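Local coordinates for protein polymerase X (Deinococcus radiodurans, PDB 2W9M) that probably synthesises DNA from deoxyribonucleoside triphosphates as a family X DNA polymerase and also carries a zinc-binding PHP domain, at residues Pro84-Leu92 with Ser365-Gly373. Residues are numbered along the deposited sequence; the frame is centred on the assembly and turned at random.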
loop_
_atom_site.group_PDB
_atom_site.type_symbol
_atom_site.label_atom_id
_atom_site.label_comp_id
_atom_site.label_asym_id
_atom_site.label_seq_id
_atom_site.Cartn_x
_atom_site.Cartn_y
_atom_site.Cartn_z
ATOM N N PRO A 84 3.327 -23.628 -7.702
ATOM C CA PRO A 84 4.374 -22.599 -7.705
ATOM C C PRO A 84 3.872 -21.181 -8.009
ATOM O O PRO A 84 4.369 -20.229 -7.405
ATOM C CB PRO A 84 5.325 -23.085 -8.802
ATOM C CG PRO A 84 5.207 -24.566 -8.735
ATOM C CD PRO A 84 3.755 -24.840 -8.424
ATOM N N LEU A 85 2.912 -21.040 -8.921
ATOM C CA LEU A 85 2.384 -19.718 -9.255
ATOM C C LEU A 85 1.535 -19.133 -8.129
ATOM O O LEU A 85 1.515 -17.917 -7.927
ATOM C CB LEU A 85 1.587 -19.758 -10.560
ATOM C CG LEU A 85 2.431 -20.012 -11.808
ATOM C CD1 LEU A 85 1.570 -19.993 -13.064
ATOM C CD2 LEU A 85 3.545 -18.987 -11.901
ATOM N N GLU A 86 0.841 -19.998 -7.395
ATOM C CA GLU A 86 0.052 -19.557 -6.249
ATOM C C GLU A 86 0.948 -19.069 -5.117
ATOM O O GLU A 86 0.640 -18.081 -4.454
ATOM C CB GLU A 86 -0.858 -20.680 -5.758
ATOM C CG GLU A 86 -1.798 -21.224 -6.820
ATOM C CD GLU A 86 -2.762 -20.176 -7.354
ATOM O OE1 GLU A 86 -2.339 -19.018 -7.566
ATOM O OE2 GLU A 86 -3.945 -20.513 -7.567
ATOM N N ALA A 87 2.055 -19.771 -4.904
ATOM C CA ALA A 87 3.045 -19.361 -3.917
ATOM C C ALA A 87 3.549 -17.964 -4.245
ATOM O O ALA A 87 3.619 -17.102 -3.371
ATOM C CB ALA A 87 4.204 -20.348 -3.877
ATOM N N ALA A 88 3.887 -17.740 -5.512
ATOM C CA ALA A 88 4.405 -16.448 -5.948
ATOM C C ALA A 88 3.393 -15.313 -5.767
ATOM O O ALA A 88 3.768 -14.190 -5.415
ATOM C CB ALA A 88 4.868 -16.522 -7.392
ATOM N N ALA A 89 2.116 -15.600 -6.009
ATOM C CA ALA A 89 1.084 -14.583 -5.845
ATOM C C ALA A 89 1.069 -14.058 -4.413
ATOM O O ALA A 89 0.764 -12.891 -4.173
ATOM C CB ALA A 89 -0.283 -15.132 -6.224
ATOM N N GLY A 90 1.410 -14.925 -3.466
ATOM C CA GLY A 90 1.380 -14.564 -2.060
ATOM C C GLY A 90 2.670 -13.951 -1.550
ATOM O O GLY A 90 2.691 -13.348 -0.474
ATOM N N GLN A 91 3.747 -14.094 -2.319
ATOM C CA GLN A 91 5.056 -13.622 -1.878
ATOM C C GLN A 91 5.472 -12.319 -2.543
ATOM O O GLN A 91 6.115 -11.469 -1.920
ATOM C CB GLN A 91 6.114 -14.692 -2.128
ATOM C CG GLN A 91 5.866 -15.971 -1.360
ATOM C CD GLN A 91 6.871 -17.038 -1.700
ATOM O OE1 GLN A 91 7.968 -16.740 -2.167
ATOM N NE2 GLN A 91 6.504 -18.294 -1.473
ATOM N N LEU A 92 5.104 -12.165 -3.812
ATOM C CA LEU A 92 5.517 -11.005 -4.591
ATOM C C LEU A 92 4.799 -9.721 -4.174
ATOM O O LEU A 92 3.671 -9.763 -3.678
ATOM C CB LEU A 92 5.317 -11.277 -6.083
ATOM C CG LEU A 92 6.253 -12.343 -6.663
ATOM C CD1 LEU A 92 5.905 -12.636 -8.112
ATOM C CD2 LEU A 92 7.719 -11.926 -6.531
ATOM N N SER A 365 12.609 -13.912 4.303
ATOM C CA SER A 365 13.413 -15.024 4.782
ATOM C C SER A 365 13.254 -16.266 3.910
ATOM O O SER A 365 12.358 -16.330 3.074
ATOM C CB SER A 365 13.018 -15.349 6.218
ATOM O OG SER A 365 11.613 -15.418 6.346
ATOM N N ARG A 366 14.151 -17.232 4.109
ATOM C CA ARG A 366 14.071 -18.571 3.513
ATOM C C ARG A 366 12.783 -18.863 2.745
ATOM O O ARG A 366 12.779 -18.932 1.517
ATOM C CB ARG A 366 14.208 -19.626 4.619
ATOM C CG ARG A 366 15.552 -20.318 4.720
ATOM C CD ARG A 366 15.537 -21.651 3.975
ATOM N NE ARG A 366 16.219 -21.586 2.685
ATOM C CZ ARG A 366 16.090 -22.496 1.722
ATOM N NH1 ARG A 366 15.286 -23.539 1.894
ATOM N NH2 ARG A 366 16.758 -22.356 0.582
ATOM N N ALA A 367 11.694 -19.046 3.487
ATOM C CA ALA A 367 10.448 -19.577 2.938
ATOM C C ALA A 367 9.918 -18.825 1.715
ATOM O O ALA A 367 9.361 -19.437 0.802
ATOM C CB ALA A 367 9.381 -19.666 4.022
ATOM N N ALA A 368 10.073 -17.505 1.704
ATOM C CA ALA A 368 9.636 -16.706 0.565
ATOM C C ALA A 368 10.572 -16.944 -0.612
ATOM O O ALA A 368 11.430 -16.116 -0.914
ATOM C CB ALA A 368 9.584 -15.224 0.927
ATOM N N TYR A 369 10.389 -18.081 -1.276
ATOM C CA TYR A 369 11.281 -18.523 -2.341
ATOM C C TYR A 369 11.197 -17.667 -3.606
ATOM O O TYR A 369 12.215 -17.367 -4.229
ATOM C CB TYR A 369 11.003 -19.988 -2.684
ATOM C CG TYR A 369 11.985 -20.568 -3.668
ATOM C CD1 TYR A 369 13.126 -21.226 -3.233
ATOM C CD2 TYR A 369 11.778 -20.449 -5.035
ATOM C CE1 TYR A 369 14.031 -21.755 -4.131
ATOM C CE2 TYR A 369 12.679 -20.974 -5.943
ATOM C CZ TYR A 369 13.802 -21.626 -5.483
ATOM O OH TYR A 369 14.706 -22.147 -6.375
ATOM N N TYR A 370 9.984 -17.279 -3.984
ATOM C CA TYR A 370 9.783 -16.528 -5.216
ATOM C C TYR A 370 10.047 -15.042 -5.027
ATOM O O TYR A 370 9.940 -14.261 -5.970
ATOM C CB TYR A 370 8.379 -16.771 -5.774
ATOM C CG TYR A 370 8.134 -18.221 -6.122
ATOM C CD1 TYR A 370 7.544 -19.084 -5.208
ATOM C CD2 TYR A 370 8.519 -18.734 -7.353
ATOM C CE1 TYR A 370 7.331 -20.417 -5.515
ATOM C CE2 TYR A 370 8.310 -20.066 -7.672
ATOM C CZ TYR A 370 7.715 -20.902 -6.748
ATOM O OH TYR A 370 7.504 -22.226 -7.055
ATOM N N ALA A 371 10.403 -14.660 -3.805
ATOM C CA ALA A 371 10.734 -13.272 -3.501
ATOM C C ALA A 371 12.200 -13.136 -3.093
ATOM O O ALA A 371 12.597 -12.138 -2.492
ATOM C CB ALA A 371 9.826 -12.749 -2.414
ATOM N N ASN A 372 12.996 -14.152 -3.419
ATOM C CA ASN A 372 14.430 -14.137 -3.156
ATOM C C ASN A 372 14.759 -13.991 -1.674
ATOM O O ASN A 372 15.634 -13.212 -1.295
ATOM C CB ASN A 372 15.101 -13.026 -3.971
ATOM C CG ASN A 372 16.612 -13.167 -4.029
ATOM O OD1 ASN A 372 17.148 -14.275 -4.103
ATOM N ND2 ASN A 372 17.308 -12.037 -4.005
ATOM N N GLY A 373 14.051 -14.745 -0.841
ATOM C CA GLY A 373 14.244 -14.692 0.596
ATOM C C GLY A 373 15.653 -15.076 1.009
ATOM O O GLY A 373 16.342 -15.797 0.298
#
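Y370 lays its ring along one side of helix 83-91 and meets P84, A87 and A88, three residues within about one turn. Its CG stands beside the backbone N and anti to the carbonyl carbon (chi1 -61°), which sends the ring along the helix toward P84. A88 CB lies 3.9 Å from Y370 CG, at the start of the ring. Further out, A87 CB touches Y370 CE1 at 3.5 Å. At the far end P84 CB packs 3.8 Å from Y370 CZ. The carbonyl oxygen P84 O sits over one face of the ring, toward the rim and 3.4 Å above its plane. Y369 CD2 of the same loop lies over the centre of the opposite face.

Beside this patch, L92 CD2 comes within 3.3 Å of Y370 O, and A371 CB packs 4.2 Å from Q91 CB.

Q91 forms the polar edge. Its chain is extended beyond CG and carries the amide to the loop backbone just past the inverse gamma turn centred on A368. There Q91 OE1 accepts the hydrogen bond from Y370 N at 2.8 Å, with a bent N-H...O angle of 142°. The donor is tilted 20° from the amide carbonyl plane. Q91 NE2 lies at the edge of the Y370 ring, in its plane.

The contact joins the N-terminal polymerase X part to the PHP domain. G90 O accepts a hydrogen bond from ND1 of H428, a zinc ligand, and A371 lies near zinc ligand D339. Helices 10-26 and 34-45 also pack on Y370, whose loop links strand 358-364 of the parallel sheet to helix 376-391.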